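Local coordinates for Fe2OG dioxygenase domain-containing protein (Pseudomonas putida, PDB 4J25), which acts as a 2-oxoglutarate-dependent prolyl-4-hydroxylase, probably hydroxylating a proline of elongation factor Tu at a ferrous iron centre, at residues 48-53 with 193-198; 62-67 with 213-218; 128-133 with 219-224. One frame throughout, in Å; residues are numbered along the deposited sequence.

Interaction 1: residues 48-53 with 193-198; sequences AHFLPA and GCLVVF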
loop_
_atom_site.group_PDB
_atom_site.type_symbol
_atom_site.label_atom_id
_atom_site.label_comp_id
_atom_site.label_asym_id
_atom_site.label_seq_id
_atom_site.Cartn_x
_atom_site.Cartn_y
_atom_site.Cartn_z
ATOM N N ALA A 48 -9.380 -4.863 5.532
ATOM C CA ALA A 48 -10.085 -3.692 6.039
ATOM C C ALA A 48 -9.598 -3.419 7.456
ATOM O O ALA A 48 -9.179 -4.336 8.161
ATOM C CB ALA A 48 -11.601 -3.925 6.023
ATOM N N HIS A 49 -9.661 -2.157 7.874
ATOM C CA HIS A 49 -9.274 -1.784 9.230
ATOM C C HIS A 49 -7.908 -2.354 9.621
ATOM O O HIS A 49 -7.747 -2.945 10.691
ATOM C CB HIS A 49 -10.355 -2.246 10.198
ATOM C CG HIS A 49 -11.721 -1.758 9.830
ATOM N ND1 HIS A 49 -12.001 -0.422 9.628
ATOM C CD2 HIS A 49 -12.877 -2.423 9.600
ATOM C CE1 HIS A 49 -13.277 -0.284 9.312
ATOM N NE2 HIS A 49 -13.830 -1.483 9.288
ATOM N N PHE A 50 -6.925 -2.155 8.748
ATOM C CA PHE A 50 -5.577 -2.656 8.989
ATOM C C PHE A 50 -4.940 -1.991 10.216
ATOM O O PHE A 50 -4.126 -2.593 10.915
ATOM C CB PHE A 50 -4.695 -2.463 7.747
ATOM C CG PHE A 50 -3.343 -3.084 7.888
ATOM C CD1 PHE A 50 -3.208 -4.455 7.917
ATOM C CD2 PHE A 50 -2.212 -2.288 8.045
ATOM C CE1 PHE A 50 -1.952 -5.045 8.084
ATOM C CE2 PHE A 50 -0.966 -2.860 8.207
ATOM C CZ PHE A 50 -0.837 -4.253 8.222
ATOM N N LEU A 51 -5.341 -0.757 10.489
ATOM C CA LEU A 51 -4.794 -0.022 11.611
ATOM C C LEU A 51 -5.926 0.677 12.347
ATOM O O LEU A 51 -6.968 0.959 11.759
ATOM C CB LEU A 51 -3.753 0.989 11.121
ATOM C CG LEU A 51 -2.497 0.382 10.481
ATOM C CD1 LEU A 51 -1.645 1.472 9.862
ATOM C CD2 LEU A 51 -1.667 -0.436 11.467
ATOM N N PRO A 52 -5.733 0.952 13.640
ATOM C CA PRO A 52 -6.819 1.610 14.371
ATOM C C PRO A 52 -7.156 2.971 13.772
ATOM O O PRO A 52 -6.285 3.651 13.244
ATOM C CB PRO A 52 -6.263 1.746 15.796
ATOM C CG PRO A 52 -4.784 1.604 15.665
ATOM C CD PRO A 52 -4.534 0.745 14.468
ATOM N N ALA A 53 -8.422 3.364 13.870
ATOM C CA ALA A 53 -8.893 4.583 13.229
ATOM C C ALA A 53 -8.100 5.840 13.604
ATOM O O ALA A 53 -7.899 6.702 12.756
ATOM C CB ALA A 53 -10.373 4.777 13.512
ATOM N N GLY A 193 -8.294 3.050 6.235
ATOM C CA GLY A 193 -7.912 1.853 6.961
ATOM C C GLY A 193 -7.697 0.642 6.074
ATOM O O GLY A 193 -7.235 -0.408 6.539
ATOM N N CYS A 194 -8.047 0.767 4.798
ATOM C CA CYS A 194 -7.960 -0.365 3.886
ATOM C C CYS A 194 -6.547 -0.520 3.345
ATOM O O CYS A 194 -6.002 0.404 2.723
ATOM C CB CYS A 194 -8.928 -0.209 2.713
ATOM S SG CYS A 194 -8.884 -1.642 1.603
ATOM N N LEU A 195 -5.971 -1.698 3.567
ATOM C CA LEU A 195 -4.655 -2.026 3.019
ATOM C C LEU A 195 -4.788 -3.022 1.860
ATOM O O LEU A 195 -5.495 -4.022 1.968
ATOM C CB LEU A 195 -3.749 -2.612 4.111
ATOM C CG LEU A 195 -2.312 -2.973 3.675
ATOM C CD1 LEU A 195 -1.473 -1.735 3.545
ATOM C CD2 LEU A 195 -1.659 -3.948 4.656
ATOM N N VAL A 196 -4.127 -2.727 0.745
ATOM C CA VAL A 196 -4.072 -3.642 -0.389
ATOM C C VAL A 196 -2.611 -3.993 -0.614
ATOM O O VAL A 196 -1.775 -3.110 -0.688
ATOM C CB VAL A 196 -4.635 -3.008 -1.667
ATOM C CG1 VAL A 196 -4.540 -4.002 -2.867
ATOM C CG2 VAL A 196 -6.057 -2.608 -1.456
ATOM N N VAL A 197 -2.314 -5.285 -0.705
ATOM C CA VAL A 197 -0.955 -5.764 -0.956
ATOM C C VAL A 197 -0.990 -6.665 -2.188
ATOM O O VAL A 197 -1.893 -7.487 -2.341
ATOM C CB VAL A 197 -0.431 -6.572 0.248
ATOM C CG1 VAL A 197 1.033 -6.906 0.100
ATOM C CG2 VAL A 197 -0.635 -5.790 1.555
ATOM N N PHE A 198 -0.021 -6.519 -3.080
ATOM C CA PHE A 198 0.051 -7.424 -4.233
ATOM C C PHE A 198 1.471 -7.629 -4.765
ATOM O O PHE A 198 2.412 -6.858 -4.463
ATOM C CB PHE A 198 -0.884 -6.969 -5.364
ATOM C CG PHE A 198 -0.647 -5.556 -5.845
ATOM C CD1 PHE A 198 -1.346 -4.496 -5.283
ATOM C CD2 PHE A 198 0.254 -5.294 -6.869
ATOM C CE1 PHE A 198 -1.147 -3.209 -5.712
ATOM C CE2 PHE A 198 0.458 -4.011 -7.303
ATOM C CZ PHE A 198 -0.239 -2.959 -6.722
#
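Leu195 drives one methyl straight into the face of Phe50. Its CD2 lies 3.4 Å from the centroid of the Phe50 ring and almost on the ring normal, a CH-pi contact in which the methyl is nearly equidistant from all six ring carbons; the closest of them include CE1, with Phe50 CE1 to Leu195 CD2 at 3.6 Å. The phenyl is carried to this spot because Phe50 CG stands anti to its own backbone N (chi1 -174°), beside the carbonyl carbon, and at the root of the ring the two CB atoms, Phe50 CB and Leu195 CB, are 3.8 Å apart. Next to this apolar pair the backbone is clamped: Phe50 N donates to Gly193 O at 2.8 Å, nearly straight at 167° and in the carbonyl plane. His49 N also passes Gly193 O, at 3.3 Å, but its N-H is badly aimed and makes no bond. Gly193 has a phi of 93°, a conformation in which a CB would press on the carbonyl O of the residue before and would also point at the His49 backbone. The loop 48-53 leaves strand 44-47, an outer strand of the larger sheet of the jellyroll (double-stranded beta-helix) fold, and 193-198 runs into the neighbouring strand 195-199; Leu195 pairs through its backbone with Gln47, while Pro52 occupies the N-cap position before helix 53-67. Helix 103-123 closes over the pair from the sheet face away from the ligand, Met112 on Phe50 and Tyr108 on both Leu195 and Leu51. The other side is loose. Ala48 and His49 turn their CB atoms away from 193-198 and are exposed, and there the chains meet through backbone alone, as between Ala48 C and Gly193 O at 3.9 Å.

Interaction 2: residues 62-67 with 213-218; sequences ECRRRD and ERLSLT. With OGA (N-oxalylglycine), chain J.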
loop_
_atom_site.group_PDB
_atom_site.type_symbol
_atom_site.label_atom_id
_atom_site.label_comp_id
_atom_site.label_asym_id
_atom_site.label_seq_id
_atom_site.Cartn_x
_atom_site.Cartn_y
_atom_site.Cartn_z
ATOM N N GLU A 62 -0.843 13.705 8.216
ATOM C CA GLU A 62 0.532 13.841 7.744
ATOM C C GLU A 62 0.571 13.903 6.224
ATOM O O GLU A 62 1.396 14.598 5.640
ATOM C CB GLU A 62 1.367 12.673 8.250
ATOM C CG GLU A 62 2.821 12.703 7.842
ATOM C CD GLU A 62 3.591 13.875 8.429
ATOM O OE1 GLU A 62 3.039 14.575 9.302
ATOM O OE2 GLU A 62 4.749 14.098 8.010
ATOM N N CYS A 63 -0.328 13.165 5.582
ATOM C CA CYS A 63 -0.432 13.182 4.128
ATOM C C CYS A 63 -0.749 14.599 3.673
ATOM O O CYS A 63 -0.093 15.120 2.785
ATOM C CB CYS A 63 -1.512 12.202 3.649
ATOM S SG CYS A 63 -1.707 12.098 1.839
ATOM N N ARG A 64 -1.751 15.224 4.295
ATOM C CA ARG A 64 -2.131 16.597 3.957
ATOM C C ARG A 64 -1.013 17.595 4.259
ATOM O O ARG A 64 -0.767 18.515 3.487
ATOM C CB ARG A 64 -3.411 17.001 4.699
ATOM C CG ARG A 64 -4.625 16.173 4.314
ATOM C CD ARG A 64 -5.906 16.788 4.851
ATOM N NE ARG A 64 -7.060 16.383 4.057
ATOM C CZ ARG A 64 -7.829 15.325 4.313
ATOM N NH1 ARG A 64 -7.593 14.539 5.366
ATOM N NH2 ARG A 64 -8.851 15.051 3.508
ATOM N N ARG A 65 -0.344 17.407 5.388
ATOM C CA ARG A 65 0.805 18.225 5.771
ATOM C C ARG A 65 1.895 18.207 4.689
ATOM O O ARG A 65 2.399 19.247 4.290
ATOM C CB ARG A 65 1.381 17.670 7.073
ATOM C CG ARG A 65 1.822 18.686 8.083
ATOM C CD ARG A 65 2.883 18.077 9.013
ATOM N NE ARG A 65 4.037 17.614 8.247
ATOM C CZ ARG A 65 5.108 17.011 8.762
ATOM N NH1 ARG A 65 5.195 16.784 10.072
ATOM N NH2 ARG A 65 6.093 16.625 7.959
ATOM N N ARG A 66 2.255 17.015 4.213
ATOM C CA ARG A 66 3.309 16.877 3.201
ATOM C C ARG A 66 2.911 17.409 1.835
ATOM O O ARG A 66 3.773 17.795 1.044
ATOM C CB ARG A 66 3.738 15.417 3.060
ATOM C CG ARG A 66 4.268 14.849 4.351
ATOM C CD ARG A 66 5.283 13.757 4.148
ATOM N NE ARG A 66 5.724 13.261 5.444
ATOM C CZ ARG A 66 6.799 12.512 5.640
ATOM N NH1 ARG A 66 7.555 12.159 4.614
ATOM N NH2 ARG A 66 7.113 12.120 6.871
ATOM N N ASP A 67 1.612 17.421 1.554
ATOM C CA ASP A 67 1.110 17.923 0.279
ATOM C C ASP A 67 1.221 19.434 0.218
ATOM O O ASP A 67 1.371 20.008 -0.864
ATOM C CB ASP A 67 -0.351 17.517 0.075
ATOM C CG ASP A 67 -0.902 17.952 -1.279
ATOM O OD1 ASP A 67 -0.570 17.305 -2.302
ATOM O OD2 ASP A 67 -1.680 18.929 -1.319
ATOM N N GLU A 213 -10.637 14.837 -3.335
ATOM C CA GLU A 213 -9.242 14.543 -3.032
ATOM C C GLU A 213 -9.100 13.128 -2.516
ATOM O O GLU A 213 -9.827 12.699 -1.622
ATOM C CB GLU A 213 -8.709 15.493 -1.968
ATOM C CG GLU A 213 -8.620 16.926 -2.394
ATOM C CD GLU A 213 -8.170 17.801 -1.253
ATOM O OE1 GLU A 213 -7.528 17.268 -0.313
ATOM O OE2 GLU A 213 -8.467 19.012 -1.284
ATOM N N ARG A 214 -8.158 12.394 -3.080
ATOM C CA ARG A 214 -7.982 11.009 -2.701
ATOM C C ARG A 214 -6.609 10.806 -2.077
ATOM O O ARG A 214 -5.599 11.016 -2.716
ATOM C CB ARG A 214 -8.165 10.128 -3.922
ATOM C CG ARG A 214 -8.017 8.651 -3.695
ATOM C CD ARG A 214 -7.681 8.069 -5.030
ATOM N NE ARG A 214 -7.804 6.626 -5.139
ATOM C CZ ARG A 214 -6.785 5.765 -5.076
ATOM N NH1 ARG A 214 -5.542 6.174 -4.824
ATOM N NH2 ARG A 214 -7.021 4.476 -5.235
ATOM N N LEU A 215 -6.604 10.363 -0.830
ATOM C CA LEU A 215 -5.388 10.219 -0.046
ATOM C C LEU A 215 -4.954 8.774 0.140
ATOM O O LEU A 215 -5.780 7.912 0.447
ATOM C CB LEU A 215 -5.605 10.821 1.337
ATOM C CG LEU A 215 -6.014 12.282 1.452
ATOM C CD1 LEU A 215 -5.931 12.676 2.924
ATOM C CD2 LEU A 215 -5.158 13.171 0.621
ATOM N N SER A 216 -3.656 8.518 -0.018
ATOM C CA SER A 216 -3.106 7.178 0.210
ATOM C C SER A 216 -1.649 7.207 0.682
ATOM O O SER A 216 -0.984 8.233 0.633
ATOM C CB SER A 216 -3.171 6.362 -1.075
ATOM O OG SER A 216 -2.471 7.040 -2.092
ATOM N N LEU A 217 -1.179 6.060 1.152
ATOM C CA LEU A 217 0.213 5.865 1.532
ATOM C C LEU A 217 0.653 4.636 0.739
ATOM O O LEU A 217 0.191 3.527 0.978
ATOM C CB LEU A 217 0.302 5.653 3.041
ATOM C CG LEU A 217 1.654 5.528 3.729
ATOM C CD1 LEU A 217 2.584 6.644 3.331
ATOM C CD2 LEU A 217 1.463 5.515 5.235
ATOM N N THR A 218 1.517 4.875 -0.239
ATOM C CA THR A 218 1.899 3.857 -1.200
ATOM C C THR A 218 3.365 3.458 -1.004
ATOM O O THR A 218 4.214 4.298 -0.699
ATOM C CB THR A 218 1.651 4.361 -2.632
ATOM O OG1 THR A 218 1.832 3.288 -3.559
ATOM C CG2 THR A 218 2.583 5.517 -2.976
HETATM C C1 OGA J . 1.195 3.485 -7.523
HETATM C C2 OGA J . -0.239 3.054 -7.550
HETATM C C4 OGA J . -2.512 3.090 -6.585
HETATM C C5 OGA J . -3.326 3.675 -5.481
HETATM O O1 OGA J . 1.503 4.452 -6.769
HETATM O O2 OGA J . 2.076 2.874 -8.227
HETATM O "O2'" OGA J . -0.624 2.288 -8.421
HETATM O O3 OGA J . -4.323 3.043 -5.052
HETATM N N1 OGA J . -1.158 3.532 -6.543
HETATM O O4 OGA J . -3.024 4.788 -4.976
#
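Cys63 is the first residue of 62-67 to meet the strand: its SG, anti to the backbone N (chi1 -178°), points at Leu215 and rests 3.8 Å from Leu215 CD2. This is plain apolar contact between buried groups, with Phe134 of strand 129-137 also touching the Cys63 side chain. One residue on, Arg64 sends an extended chain past the other branch of the same leucine. Leu215 CD1 sits over the centre of the Arg64 guanidinium, 3.5 Å from Arg64 NH1, and the two side chains cross at about a right angle, so Leu215 is held in a fork between thiol and guanidinium. Glu213 lies obliquely to the guanidinium, with Arg64 NE and Glu213 OE1 4.5 Å apart, beyond a salt bridge. Arg65 and Arg66 turn from the strand to Glu62, one helical turn back. Arg66 NE donates to Glu62 OE2 at 2.9 Å in its own guanidinium plane, whereas Arg65 adds charge attraction alone, the oxygen lying well out of its plane. Helix and strand axes cross at 97°, 9.2 Å apart. On the strand's far side Arg214 points away from the helix, its NE fixed by Gly174 O, and grips the glycine carboxylate of N-oxalylglycine with NH1 to O4 at 2.9 Å and NH2 to O3 at 3.1 Å. An arginine on a jellyroll strand, binding the carboxylate of a 2-oxoglutarate analogue, is a hallmark of the 2-oxoglutarate oxygenase site.

Interaction 3: residues 128-133 with 219-224; sequences EDFECH and GWFRRR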
loop_
_atom_site.group_PDB
_atom_site.type_symbol
_atom_site.label_atom_id
_atom_site.label_comp_id
_atom_site.label_asym_id
_atom_site.label_seq_id
_atom_site.Cartn_x
_atom_site.Cartn_y
_atom_site.Cartn_z
ATOM N N GLU A 128 14.634 -6.883 1.749
ATOM C CA GLU A 128 15.556 -6.185 2.647
ATOM C C GLU A 128 14.943 -4.934 3.274
ATOM O O GLU A 128 15.342 -4.529 4.369
ATOM C CB GLU A 128 16.820 -5.780 1.900
ATOM C CG GLU A 128 16.572 -4.801 0.767
ATOM C CD GLU A 128 17.838 -4.092 0.327
ATOM O OE1 GLU A 128 18.908 -4.747 0.298
ATOM O OE2 GLU A 128 17.764 -2.878 0.025
ATOM N N ASP A 129 14.004 -4.298 2.576
ATOM C CA ASP A 129 13.376 -3.101 3.118
ATOM C C ASP A 129 12.014 -2.753 2.484
ATOM O O ASP A 129 11.501 -3.449 1.585
ATOM C CB ASP A 129 14.358 -1.916 3.071
ATOM C CG ASP A 129 14.403 -1.219 1.726
ATOM O OD1 ASP A 129 14.890 -0.070 1.677
ATOM O OD2 ASP A 129 13.944 -1.777 0.718
ATOM N N PHE A 130 11.435 -1.684 3.000
ATOM C CA PHE A 130 10.144 -1.177 2.578
ATOM C C PHE A 130 10.319 0.310 2.391
ATOM O O PHE A 130 10.838 0.995 3.278
ATOM C CB PHE A 130 9.085 -1.446 3.648
ATOM C CG PHE A 130 7.713 -0.924 3.296
ATOM C CD1 PHE A 130 7.156 0.160 3.995
ATOM C CD2 PHE A 130 6.982 -1.499 2.259
ATOM C CE1 PHE A 130 5.886 0.643 3.667
ATOM C CE2 PHE A 130 5.717 -1.028 1.937
ATOM C CZ PHE A 130 5.164 0.057 2.651
ATOM N N GLU A 131 9.946 0.809 1.229
ATOM C CA GLU A 131 10.001 2.224 0.954
ATOM C C GLU A 131 8.574 2.681 0.697
ATOM O O GLU A 131 7.794 1.987 0.039
ATOM C CB GLU A 131 10.900 2.521 -0.251
ATOM C CG GLU A 131 10.398 1.891 -1.558
ATOM C CD GLU A 131 11.175 2.315 -2.786
ATOM O OE1 GLU A 131 12.068 3.178 -2.670
ATOM O OE2 GLU A 131 10.889 1.778 -3.877
ATOM N N CYS A 132 8.222 3.849 1.214
ATOM C CA CYS A 132 6.889 4.368 0.986
ATOM C C CYS A 132 6.842 5.887 1.003
ATOM O O CYS A 132 7.815 6.562 1.376
ATOM C CB CYS A 132 5.920 3.787 1.998
ATOM S SG CYS A 132 6.318 4.229 3.668
ATOM N N HIS A 133 5.716 6.423 0.537
ATOM C CA HIS A 133 5.502 7.855 0.511
ATOM C C HIS A 133 4.019 8.106 0.385
ATOM O O HIS A 133 3.260 7.204 -0.028
ATOM C CB HIS A 133 6.270 8.528 -0.634
ATOM C CG HIS A 133 5.775 8.180 -2.002
ATOM N ND1 HIS A 133 4.700 8.814 -2.592
ATOM C CD2 HIS A 133 6.232 7.291 -2.916
ATOM C CE1 HIS A 133 4.507 8.320 -3.801
ATOM N NE2 HIS A 133 5.423 7.396 -4.021
ATOM N N GLY A 219 3.661 2.171 -1.169
ATOM C CA GLY A 219 4.996 1.683 -0.913
ATOM C C GLY A 219 5.320 0.358 -1.579
ATOM O O GLY A 219 4.454 -0.265 -2.205
ATOM N N TRP A 220 6.563 -0.081 -1.387
ATOM C CA TRP A 220 7.080 -1.316 -1.997
ATOM C C TRP A 220 8.102 -1.950 -1.101
ATOM O O TRP A 220 8.960 -1.252 -0.530
ATOM C CB TRP A 220 7.709 -1.021 -3.360
ATOM C CG TRP A 220 6.714 -0.415 -4.265
ATOM C CD1 TRP A 220 5.827 -1.067 -5.066
ATOM C CD2 TRP A 220 6.455 0.983 -4.425
ATOM N NE1 TRP A 220 5.037 -0.160 -5.721
ATOM C CE2 TRP A 220 5.393 1.106 -5.329
ATOM C CE3 TRP A 220 7.006 2.143 -3.862
ATOM C CZ2 TRP A 220 4.888 2.338 -5.713
ATOM C CZ3 TRP A 220 6.506 3.354 -4.231
ATOM C CH2 TRP A 220 5.457 3.452 -5.151
ATOM N N PHE A 221 7.967 -3.258 -0.928
ATOM C CA PHE A 221 9.005 -4.062 -0.319
ATOM C C PHE A 221 9.989 -4.446 -1.409
ATOM O O PHE A 221 9.575 -4.875 -2.498
ATOM C CB PHE A 221 8.421 -5.340 0.292
ATOM C CG PHE A 221 7.445 -5.106 1.411
ATOM C CD1 PHE A 221 7.902 -4.924 2.708
ATOM C CD2 PHE A 221 6.083 -5.099 1.174
ATOM C CE1 PHE A 221 7.014 -4.708 3.753
ATOM C CE2 PHE A 221 5.194 -4.880 2.209
ATOM C CZ PHE A 221 5.665 -4.694 3.503
ATOM N N ARG A 222 11.283 -4.332 -1.113
ATOM C CA ARG A 222 12.322 -4.521 -2.108
ATOM C C ARG A 222 13.351 -5.566 -1.716
ATOM O O ARG A 222 13.595 -5.785 -0.539
ATOM C CB ARG A 222 13.057 -3.211 -2.348
ATOM C CG ARG A 222 12.168 -2.037 -2.650
ATOM C CD ARG A 222 12.982 -0.824 -3.041
ATOM N NE ARG A 222 13.825 -0.387 -1.941
ATOM C CZ ARG A 222 14.750 0.564 -2.028
ATOM N NH1 ARG A 222 14.966 1.197 -3.170
ATOM N NH2 ARG A 222 15.461 0.882 -0.956
ATOM N N ARG A 223 13.924 -6.216 -2.726
ATOM C CA ARG A 223 15.135 -7.019 -2.585
ATOM C C ARG A 223 16.352 -6.141 -2.816
ATOM O O ARG A 223 16.247 -5.049 -3.381
ATOM C CB ARG A 223 15.205 -8.109 -3.664
ATOM C CG ARG A 223 14.164 -9.175 -3.585
ATOM C CD ARG A 223 14.290 -10.143 -4.774
ATOM N NE ARG A 223 15.631 -10.722 -4.853
ATOM C CZ ARG A 223 16.015 -11.822 -4.217
ATOM N NH1 ARG A 223 15.156 -12.496 -3.462
ATOM N NH2 ARG A 223 17.261 -12.263 -4.348
ATOM N N ARG A 224 17.520 -6.662 -2.455
ATOM C CA ARG A 224 18.772 -5.991 -2.728
ATOM C C ARG A 224 18.982 -5.742 -4.234
ATOM O O ARG A 224 19.315 -4.631 -4.638
ATOM C CB ARG A 224 19.925 -6.819 -2.135
ATOM C CG ARG A 224 21.336 -6.346 -2.477
ATOM C CD ARG A 224 22.361 -7.212 -1.744
ATOM N NE ARG A 224 22.064 -8.638 -1.896
ATOM C CZ ARG A 224 22.462 -9.392 -2.916
ATOM N NH1 ARG A 224 23.210 -8.881 -3.886
ATOM N NH2 ARG A 224 22.126 -10.672 -2.964
#
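Arg222 and Asp129 meet edge to edge, their guanidinium and carboxylate nearly coplanar, with planes 21° apart. The grip is side-on and doubled: Arg222 NE reaches Asp129 OD2 at 3.0 Å and Arg222 NH2 reaches Asp129 OD1 at 2.9 Å, each through a syn lone pair. A bend at chi3 (-63°) turns the NE/NH2 edge to Asp129. Glu131 is placed quite differently: its carboxylate stacks over one guanidinium face, with Glu131 OE1 3.5 Å from Arg222 NH1, a salt bridge of charges without an N-H aimed at the oxygen. On the opposite face of the sheet Phe130 and Phe221 meet obliquely, planes at 41°, and Phe130 CD2 stands 3.4 Å above the centre of the Phe221 ring; helix 103-123 packs against both. Between these two layers of side chains the antiparallel strands alternate hydrogen-bonded pairs (Asp129 with Arg222, Glu131 with Trp220) and non-hydrogen-bonded ones. Glu128 and Asp129 both face Arg222, a classic beta bulge, with Glu128 N to Arg222 O at 2.7 Å; the Glu128 carboxylate turns to Arg155. Trp220 shares the face of Glu131, the edge of its indole meeting His133 NE2. Trp220 NE1 hydrogen-bonds Asp148 OD2, tying this strand pair of the jellyroll to the His-Asp-His facial triad that holds the manganese.

In the fold
All three contacts reach the same antiparallel sheet. Interactions 2 and 3 are consecutive on strand 214-222 and join directly, Thr218 O lying 2.9 Å from His133 N in a probable hydrogen bond; their centres are about 19 Å apart. Interaction 1 lies toward the sheet's other border, its centre about 15 Å and about 18 Å from theirs. Interaction 3 comes nearest the metal, the Trp220 side chain about 5 Å from the manganese. Interaction 2 supplies Arg214 at the glycine carboxylate end of N-oxalylglycine, with Thr218 near the other end. The touching residues of interaction 1 stay farther back (Cys194 side chain about 9 Å from the ligand), though its strand runs on to Phe198, which packs on Asp148 and His205.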